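Local coordinates for protein probable arylamine n-acetyl transferase (Mycobacterium abscessus, PDB 4GUZ) that probably transfers the acetyl group of acetyl-coenzyme A to the amine nitrogen of arylamine substrates, at residues E12-F21 / I63-R72; E175-P183 / E240-K248. All blocks are in the same frame, centred on the assembly; numbering follows the deposited sequence.

How the contacts relate
Following the chain from the N terminus, contact 1 comes first: segment 12-21, carrying helix 15-21, meets helix 63-72 and closes a loop in which about half the residues are helical. It ties the first helix into the N-terminal helical bundle. The chain then runs through helix 79-92 and most strands of the larger antiparallel sheet. Contact 2 closes a 56-residue loop, about half of it strand, that includes helix 198-210. It joins the end of inner strand 170-176 to the hairpin at one edge of the five-stranded sheet. The closures follow in series, neither nesting nor crossing. The centres of contacts 1 and 2 are about 33 Å apart, on opposite sides of the chain's centre.

Contact 1: E12-F21 / I63-R72; sequences ELQLDEYLAF and IPAVQAKLLR
Gln67 reaches from helix 63-72 to the backbone just ahead of helix 15-21 and uses both ends of its amide there, within the N-terminal helical bundle of the arylamine N-acetyltransferase fold. Gln67 NE2 donates to Glu12 O at 2.8 Å, while Gln67 OE1 accepts from Gln14 N at 2.7 Å in a straighter bond (166° at the hydrogen). Gln14 is the N-cap residue and the centre of an inverse gamma turn; the Gln67 amide thus serves an N-H at the helix start and the carbonyl two residues before it. The two bonds also fix the rotation of this amide, which a chain extended beyond CG carries across to the backbone of 12-14. Between them lies Leu13, whose O is taken by Arg92 of helix 79-92.

Further along, the axes of helices 15-21 and 63-72 come within 10.6 Å, their directions 32° apart. Arg72, bent at chi3, brings NH1 back to Glu17 OE1 at 2.6 Å. This salt bridge is short, but its hydrogen bond is weak, with an angle of only 120°. Glu17 OE1 lies at the edge of the guanidinium, near its plane, the two groups nearly coplanar, and Glu17 OE2 rests against the Arg72 methylenes. Tyr18 turns its hydroxyl to His42 ND1 and leaves CB for Leu71 CD1. Leu71 CD2 sits over one face of the Phe21 ring in a CH-pi contact, 4.1 Å from its centroid. The polar Leu70 O comes obliquely to the same ring, 3.6 Å from Phe21 CZ.

Contact 2: E175-P183 / E240-K248; sequences EAAGDGSEP and EIQPGVGRK
A tight turn leaving strand 170-176 docks on the beta hairpin of strands 237-242 and 246-251, and Asp179 carries the contact with both its side chain and its carbonyl. Arg247 grips the carboxylate side-on: NH2 reaches OD1 of Asp179 at 2.8 Å and NE reaches OD2 of Asp179 at 2.9 Å. Each bond is almost straight, 174° at the hydrogen, and both oxygens are met on their syn sides. Carboxylate and guanidinium are nearly coplanar, 16° apart. Two further neighbours steady the arginine, as NH1 is bonded to His239 ND1 and Ile241 CD1 lies over one guanidinium face toward its rim. Ile241 CG2 packs on Asp179 CG at 3.6 Å, an apolar methyl against the charged pair.

The hairpin carries a classic beta bulge, in which Val245 and Gly246 both face Gln242 and donate their N-H groups to its O. In the bulge-bearing turn, Gly244 N donates to Asp179 O at 2.8 Å, and Pro243 CA adds a CA-H...O contact to the same oxygen. Gly244 CA likewise points its hydrogen at Gly180 O, the alpha carbons of these glycines only 4.1 Å apart. Ser181 OG, at chi1 71° between its backbone N and carbonyl carbon, turns back to a lone pair of Gly178 O at 2.8 Å, an oxygen that also takes Ser181 N, while Ser181 CB meets Val245 O at 3.3 Å.

Contact 1: E12-F21 / I63-R72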
loop_
_atom_site.group_PDB
_atom_site.type_symbol
_atom_site.label_atom_id
_atom_site.label_comp_id
_atom_site.label_asym_id
_atom_site.label_seq_id
_atom_site.Cartn_x
_atom_site.Cartn_y
_atom_site.Cartn_z
ATOM N N GLU A 12 6.123 -20.231 2.103
ATOM C CA GLU A 12 4.710 -20.394 2.483
ATOM C C GLU A 12 3.757 -19.745 1.463
ATOM O O GLU A 12 2.542 -19.935 1.542
ATOM C CB GLU A 12 4.448 -19.825 3.880
ATOM C CG GLU A 12 5.059 -20.648 4.999
ATOM C CD GLU A 12 4.483 -20.350 6.368
ATOM O OE1 GLU A 12 4.050 -21.312 7.044
ATOM O OE2 GLU A 12 4.447 -19.160 6.758
ATOM N N LEU A 13 4.309 -18.974 0.521
ATOM C CA LEU A 13 3.513 -18.319 -0.503
ATOM C C LEU A 13 3.109 -19.300 -1.600
ATOM O O LEU A 13 3.922 -20.126 -2.036
ATOM C CB LEU A 13 4.303 -17.142 -1.117
ATOM C CG LEU A 13 3.653 -16.409 -2.309
ATOM C CD1 LEU A 13 2.680 -15.343 -1.836
ATOM C CD2 LEU A 13 4.696 -15.826 -3.208
ATOM N N GLN A 14 1.861 -19.163 -2.080
ATOM C CA GLN A 14 1.352 -19.905 -3.231
ATOM C C GLN A 14 1.751 -19.066 -4.446
ATOM O O GLN A 14 0.975 -18.224 -4.899
ATOM C CB GLN A 14 -0.180 -20.125 -3.112
ATOM C CG GLN A 14 -0.613 -21.107 -2.016
ATOM C CD GLN A 14 -0.006 -22.482 -2.161
ATOM O OE1 GLN A 14 -0.071 -23.120 -3.220
ATOM N NE2 GLN A 14 0.619 -22.957 -1.097
ATOM N N LEU A 15 3.007 -19.234 -4.904
ATOM C CA LEU A 15 3.635 -18.454 -5.973
ATOM C C LEU A 15 2.823 -18.386 -7.268
ATOM O O LEU A 15 2.601 -17.271 -7.740
ATOM C CB LEU A 15 5.062 -18.956 -6.278
ATOM C CG LEU A 15 5.884 -18.147 -7.304
ATOM C CD1 LEU A 15 6.259 -16.767 -6.761
ATOM C CD2 LEU A 15 7.141 -18.896 -7.701
ATOM N N ASP A 16 2.373 -19.542 -7.841
ATOM C CA ASP A 16 1.617 -19.561 -9.109
ATOM C C ASP A 16 0.272 -18.875 -8.968
ATOM O O ASP A 16 -0.159 -18.181 -9.883
ATOM C CB ASP A 16 1.398 -21.000 -9.623
ATOM C CG ASP A 16 2.657 -21.745 -10.036
ATOM O OD1 ASP A 16 3.609 -21.086 -10.522
ATOM O OD2 ASP A 16 2.673 -22.992 -9.919
ATOM N N GLU A 17 -0.394 -19.087 -7.827
ATOM C CA GLU A 17 -1.699 -18.506 -7.515
ATOM C C GLU A 17 -1.610 -16.975 -7.432
ATOM O O GLU A 17 -2.475 -16.275 -7.961
ATOM C CB GLU A 17 -2.209 -19.078 -6.199
ATOM C CG GLU A 17 -3.695 -18.868 -5.996
ATOM C CD GLU A 17 -4.215 -19.213 -4.617
ATOM O OE1 GLU A 17 -3.534 -19.944 -3.860
ATOM O OE2 GLU A 17 -5.339 -18.763 -4.310
ATOM N N TYR A 18 -0.560 -16.472 -6.770
ATOM C CA TYR A 18 -0.347 -15.034 -6.633
ATOM C C TYR A 18 -0.116 -14.416 -8.007
ATOM O O TYR A 18 -0.723 -13.388 -8.310
ATOM C CB TYR A 18 0.832 -14.724 -5.670
ATOM C CG TYR A 18 1.253 -13.265 -5.715
ATOM C CD1 TYR A 18 0.676 -12.326 -4.863
ATOM C CD2 TYR A 18 2.166 -12.810 -6.664
ATOM C CE1 TYR A 18 1.008 -10.976 -4.945
ATOM C CE2 TYR A 18 2.481 -11.457 -6.776
ATOM C CZ TYR A 18 1.924 -10.550 -5.889
ATOM O OH TYR A 18 2.243 -9.222 -5.977
ATOM N N LEU A 19 0.760 -15.030 -8.831
ATOM C CA LEU A 19 1.113 -14.486 -10.147
ATOM C C LEU A 19 -0.074 -14.490 -11.107
ATOM O O LEU A 19 -0.216 -13.550 -11.885
ATOM C CB LEU A 19 2.315 -15.214 -10.761
ATOM C CG LEU A 19 3.624 -15.101 -9.954
ATOM C CD1 LEU A 19 4.704 -16.049 -10.506
ATOM C CD2 LEU A 19 4.148 -13.672 -9.923
ATOM N N ALA A 20 -0.941 -15.515 -11.032
ATOM C CA ALA A 20 -2.134 -15.585 -11.869
ATOM C C ALA A 20 -3.110 -14.467 -11.467
ATOM O O ALA A 20 -3.678 -13.806 -12.337
ATOM C CB ALA A 20 -2.798 -16.951 -11.731
ATOM N N PHE A 21 -3.248 -14.226 -10.144
ATOM C CA PHE A 21 -4.123 -13.194 -9.580
ATOM C C PHE A 21 -3.726 -11.785 -10.033
ATOM O O PHE A 21 -4.602 -10.977 -10.325
ATOM C CB PHE A 21 -4.110 -13.243 -8.046
ATOM C CG PHE A 21 -5.206 -12.409 -7.418
ATOM C CD1 PHE A 21 -6.461 -12.956 -7.167
ATOM C CD2 PHE A 21 -4.981 -11.078 -7.069
ATOM C CE1 PHE A 21 -7.472 -12.186 -6.586
ATOM C CE2 PHE A 21 -5.998 -10.308 -6.494
ATOM C CZ PHE A 21 -7.233 -10.872 -6.252
ATOM N N ILE A 63 1.805 -14.920 6.315
ATOM C CA ILE A 63 1.615 -15.200 4.887
ATOM C C ILE A 63 0.390 -16.101 4.626
ATOM O O ILE A 63 -0.403 -15.708 3.762
ATOM C CB ILE A 63 2.919 -15.704 4.188
ATOM C CG1 ILE A 63 3.896 -14.540 3.960
ATOM C CG2 ILE A 63 2.668 -16.455 2.866
ATOM C CD1 ILE A 63 3.310 -13.326 3.144
ATOM N N PRO A 64 0.173 -17.260 5.319
ATOM C CA PRO A 64 -1.040 -18.055 5.040
ATOM C C PRO A 64 -2.341 -17.270 5.224
ATOM O O PRO A 64 -3.227 -17.378 4.370
ATOM C CB PRO A 64 -0.940 -19.214 6.050
ATOM C CG PRO A 64 0.526 -19.353 6.305
ATOM C CD PRO A 64 0.999 -17.919 6.355
ATOM N N ALA A 65 -2.479 -16.497 6.312
ATOM C CA ALA A 65 -3.695 -15.713 6.535
ATOM C C ALA A 65 -3.856 -14.603 5.469
ATOM O O ALA A 65 -4.954 -14.410 4.956
ATOM C CB ALA A 65 -3.695 -15.103 7.928
ATOM N N VAL A 66 -2.767 -13.893 5.148
ATOM C CA VAL A 66 -2.754 -12.798 4.163
ATOM C C VAL A 66 -3.103 -13.290 2.753
ATOM O O VAL A 66 -4.003 -12.709 2.139
ATOM C CB VAL A 66 -1.392 -12.042 4.193
ATOM C CG1 VAL A 66 -1.238 -11.078 3.007
ATOM C CG2 VAL A 66 -1.236 -11.293 5.512
ATOM N N GLN A 67 -2.431 -14.350 2.233
ATOM C CA GLN A 67 -2.720 -14.814 0.866
ATOM C C GLN A 67 -4.132 -15.408 0.748
ATOM O O GLN A 67 -4.758 -15.260 -0.301
ATOM C CB GLN A 67 -1.656 -15.790 0.327
ATOM C CG GLN A 67 -1.610 -17.173 0.978
ATOM C CD GLN A 67 -0.417 -17.959 0.510
ATOM O OE1 GLN A 67 0.242 -17.619 -0.481
ATOM N NE2 GLN A 67 -0.098 -19.015 1.235
ATOM N N ALA A 68 -4.650 -16.027 1.822
ATOM C CA ALA A 68 -6.019 -16.564 1.822
ATOM C C ALA A 68 -7.039 -15.409 1.755
ATOM O O ALA A 68 -7.963 -15.458 0.952
ATOM C CB ALA A 68 -6.258 -17.420 3.063
ATOM N N LYS A 69 -6.839 -14.345 2.552
ATOM C CA LYS A 69 -7.721 -13.179 2.527
ATOM C C LYS A 69 -7.600 -12.404 1.189
ATOM O O LYS A 69 -8.611 -12.183 0.525
ATOM C CB LYS A 69 -7.402 -12.262 3.718
ATOM C CG LYS A 69 -8.276 -11.012 3.830
ATOM C CD LYS A 69 -7.593 -10.032 4.750
ATOM C CE LYS A 69 -8.378 -8.781 4.964
ATOM N NZ LYS A 69 -7.622 -7.837 5.820
ATOM N N LEU A 70 -6.372 -12.036 0.782
ATOM C CA LEU A 70 -6.138 -11.200 -0.411
ATOM C C LEU A 70 -6.328 -11.888 -1.765
ATOM O O LEU A 70 -6.656 -11.202 -2.736
ATOM C CB LEU A 70 -4.732 -10.546 -0.374
ATOM C CG LEU A 70 -4.473 -9.613 0.813
ATOM C CD1 LEU A 70 -3.243 -8.749 0.604
ATOM C CD2 LEU A 70 -5.626 -8.720 1.065
ATOM N N LEU A 71 -6.116 -13.205 -1.857
ATOM C CA LEU A 71 -6.214 -13.872 -3.153
ATOM C C LEU A 71 -7.441 -14.809 -3.274
ATOM O O LEU A 71 -7.769 -15.217 -4.391
ATOM C CB LEU A 71 -4.940 -14.710 -3.436
ATOM C CG LEU A 71 -3.537 -14.108 -3.259
ATOM C CD1 LEU A 71 -2.467 -15.171 -3.504
ATOM C CD2 LEU A 71 -3.290 -12.955 -4.224
ATOM N N ARG A 72 -8.066 -15.194 -2.146
ATOM C CA ARG A 72 -9.147 -16.187 -2.172
ATOM C C ARG A 72 -10.487 -15.711 -1.562
ATOM O O ARG A 72 -11.422 -16.501 -1.439
ATOM C CB ARG A 72 -8.671 -17.479 -1.488
ATOM C CG ARG A 72 -7.425 -18.037 -2.170
ATOM C CD ARG A 72 -7.086 -19.456 -1.767
ATOM N NE ARG A 72 -6.403 -19.522 -0.481
ATOM C CZ ARG A 72 -5.114 -19.798 -0.322
ATOM N NH1 ARG A 72 -4.337 -20.004 -1.377
ATOM N NH2 ARG A 72 -4.590 -19.868 0.891
#

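Contact 2: E175-P183 / E240-K248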
loop_
_atom_site.group_PDB
_atom_site.type_symbol
_atom_site.label_atom_id
_atom_site.label_comp_id
_atom_site.label_asym_id
_atom_site.label_seq_id
_atom_site.Cartn_x
_atom_site.Cartn_y
_atom_site.Cartn_z
ATOM N N GLU A 175 3.368 13.910 -4.371
ATOM C CA GLU A 175 2.455 13.687 -5.506
ATOM C C GLU A 175 2.167 15.041 -6.095
ATOM O O GLU A 175 2.212 16.036 -5.368
ATOM C CB GLU A 175 1.168 12.937 -5.099
ATOM C CG GLU A 175 0.343 13.643 -4.023
ATOM C CD GLU A 175 -0.948 12.954 -3.618
ATOM O OE1 GLU A 175 -0.876 11.820 -3.094
ATOM O OE2 GLU A 175 -2.027 13.573 -3.770
ATOM N N ALA A 176 1.915 15.109 -7.416
ATOM C CA ALA A 176 1.579 16.385 -8.036
ATOM C C ALA A 176 0.330 16.982 -7.359
ATOM O O ALA A 176 -0.627 16.263 -7.056
ATOM C CB ALA A 176 1.370 16.217 -9.529
ATOM N N ALA A 177 0.410 18.277 -7.031
ATOM C CA ALA A 177 -0.629 19.050 -6.334
ATOM C C ALA A 177 -1.960 19.022 -7.093
ATOM O O ALA A 177 -1.971 19.002 -8.326
ATOM C CB ALA A 177 -0.160 20.493 -6.169
ATOM N N GLY A 178 -3.059 19.036 -6.341
ATOM C CA GLY A 178 -4.412 19.042 -6.883
ATOM C C GLY A 178 -4.693 17.865 -7.783
ATOM O O GLY A 178 -5.314 18.035 -8.834
ATOM N N ASP A 179 -4.228 16.658 -7.372
ATOM C CA ASP A 179 -4.395 15.409 -8.115
ATOM C C ASP A 179 -3.826 15.536 -9.551
ATOM O O ASP A 179 -4.363 14.941 -10.475
ATOM C CB ASP A 179 -5.879 14.969 -8.149
ATOM C CG ASP A 179 -6.492 14.816 -6.772
ATOM O OD1 ASP A 179 -5.858 14.174 -5.912
ATOM O OD2 ASP A 179 -7.623 15.294 -6.575
ATOM N N GLY A 180 -2.763 16.318 -9.692
ATOM C CA GLY A 180 -2.075 16.569 -10.955
ATOM C C GLY A 180 -2.598 17.736 -11.776
ATOM O O GLY A 180 -2.143 17.928 -12.906
ATOM N N SER A 181 -3.569 18.502 -11.252
ATOM C CA SER A 181 -4.144 19.612 -12.007
ATOM C C SER A 181 -3.397 20.923 -11.760
ATOM O O SER A 181 -3.626 21.912 -12.455
ATOM C CB SER A 181 -5.621 19.781 -11.660
ATOM O OG SER A 181 -5.811 20.287 -10.348
ATOM N N GLU A 182 -2.527 20.947 -10.772
ATOM C CA GLU A 182 -1.856 22.193 -10.436
ATOM C C GLU A 182 -0.363 22.047 -10.426
ATOM O O GLU A 182 0.141 20.949 -10.187
ATOM C CB GLU A 182 -2.328 22.689 -9.035
ATOM C CG GLU A 182 -3.824 22.897 -8.902
ATOM C CD GLU A 182 -4.285 23.252 -7.499
ATOM O OE1 GLU A 182 -3.825 22.608 -6.527
ATOM O OE2 GLU A 182 -5.140 24.155 -7.377
ATOM N N PRO A 183 0.396 23.147 -10.633
ATOM C CA PRO A 183 1.845 23.048 -10.432
ATOM C C PRO A 183 2.096 22.874 -8.940
ATOM O O PRO A 183 1.230 23.193 -8.118
ATOM C CB PRO A 183 2.394 24.380 -10.964
ATOM C CG PRO A 183 1.204 25.158 -11.461
ATOM C CD PRO A 183 -0.021 24.544 -10.883
ATOM N N GLU A 240 -13.905 10.456 -6.070
ATOM C CA GLU A 240 -13.596 9.924 -7.409
ATOM C C GLU A 240 -12.580 10.860 -8.025
ATOM O O GLU A 240 -12.881 12.034 -8.200
ATOM C CB GLU A 240 -14.874 9.780 -8.251
ATOM C CG GLU A 240 -14.555 9.350 -9.667
ATOM C CD GLU A 240 -15.687 8.808 -10.508
ATOM O OE1 GLU A 240 -16.853 8.809 -10.047
ATOM O OE2 GLU A 240 -15.387 8.350 -11.633
ATOM N N ILE A 241 -11.361 10.358 -8.322
ATOM C CA ILE A 241 -10.253 11.206 -8.760
ATOM C C ILE A 241 -9.895 10.984 -10.230
ATOM O O ILE A 241 -9.637 9.858 -10.654
ATOM C CB ILE A 241 -9.005 10.934 -7.866
ATOM C CG1 ILE A 241 -9.348 11.005 -6.343
ATOM C CG2 ILE A 241 -7.827 11.864 -8.228
ATOM C CD1 ILE A 241 -8.394 10.170 -5.462
ATOM N N GLN A 242 -9.796 12.090 -10.962
ATOM C CA GLN A 242 -9.369 12.124 -12.355
ATOM C C GLN A 242 -8.005 12.800 -12.376
ATOM O O GLN A 242 -7.904 14.030 -12.233
ATOM C CB GLN A 242 -10.397 12.832 -13.273
ATOM C CG GLN A 242 -9.921 12.931 -14.740
ATOM C CD GLN A 242 -9.517 11.583 -15.332
ATOM O OE1 GLN A 242 -10.282 10.611 -15.314
ATOM N NE2 GLN A 242 -8.290 11.494 -15.855
ATOM N N PRO A 243 -6.931 11.998 -12.429
ATOM C CA PRO A 243 -5.577 12.583 -12.432
ATOM C C PRO A 243 -5.412 13.625 -13.532
ATOM O O PRO A 243 -5.888 13.408 -14.651
ATOM C CB PRO A 243 -4.660 11.373 -12.675
ATOM C CG PRO A 243 -5.556 10.329 -13.254
ATOM C CD PRO A 243 -6.887 10.534 -12.606
ATOM N N GLY A 244 -4.786 14.752 -13.188
ATOM C CA GLY A 244 -4.608 15.875 -14.106
ATOM C C GLY A 244 -5.785 16.838 -14.146
ATOM O O GLY A 244 -5.681 17.923 -14.731
ATOM N N VAL A 245 -6.908 16.472 -13.526
ATOM C CA VAL A 245 -8.126 17.303 -13.491
ATOM C C VAL A 245 -8.539 17.641 -12.050
ATOM O O VAL A 245 -8.774 18.814 -11.735
ATOM C CB VAL A 245 -9.314 16.635 -14.255
ATOM C CG1 VAL A 245 -10.596 17.457 -14.111
ATOM C CG2 VAL A 245 -8.973 16.418 -15.728
ATOM N N GLY A 246 -8.713 16.616 -11.222
ATOM C CA GLY A 246 -9.133 16.823 -9.839
ATOM C C GLY A 246 -10.039 15.729 -9.342
ATOM O O GLY A 246 -9.914 14.576 -9.763
ATOM N N ARG A 247 -10.920 16.069 -8.383
ATOM C CA ARG A 247 -11.797 15.076 -7.804
ATOM C C ARG A 247 -13.151 15.634 -7.443
ATOM O O ARG A 247 -13.342 16.843 -7.343
ATOM C CB ARG A 247 -11.140 14.419 -6.558
ATOM C CG ARG A 247 -10.872 15.354 -5.407
ATOM C CD ARG A 247 -10.421 14.577 -4.192
ATOM N NE ARG A 247 -9.010 14.205 -4.297
ATOM C CZ ARG A 247 -8.373 13.475 -3.395
ATOM N NH1 ARG A 247 -9.018 13.020 -2.325
ATOM N NH2 ARG A 247 -7.087 13.183 -3.556
ATOM N N LYS A 248 -14.097 14.720 -7.255
ATOM C CA LYS A 248 -15.440 15.015 -6.808
ATOM C C LYS A 248 -15.705 14.076 -5.639
ATOM O O LYS A 248 -15.094 13.005 -5.562
ATOM C CB LYS A 248 -16.474 14.866 -7.948
ATOM C CG LYS A 248 -16.661 13.437 -8.474
ATOM C CD LYS A 248 -17.879 13.362 -9.380
ATOM C CE LYS A 248 -18.139 11.966 -9.871
ATOM N NZ LYS A 248 -19.315 11.927 -10.781
#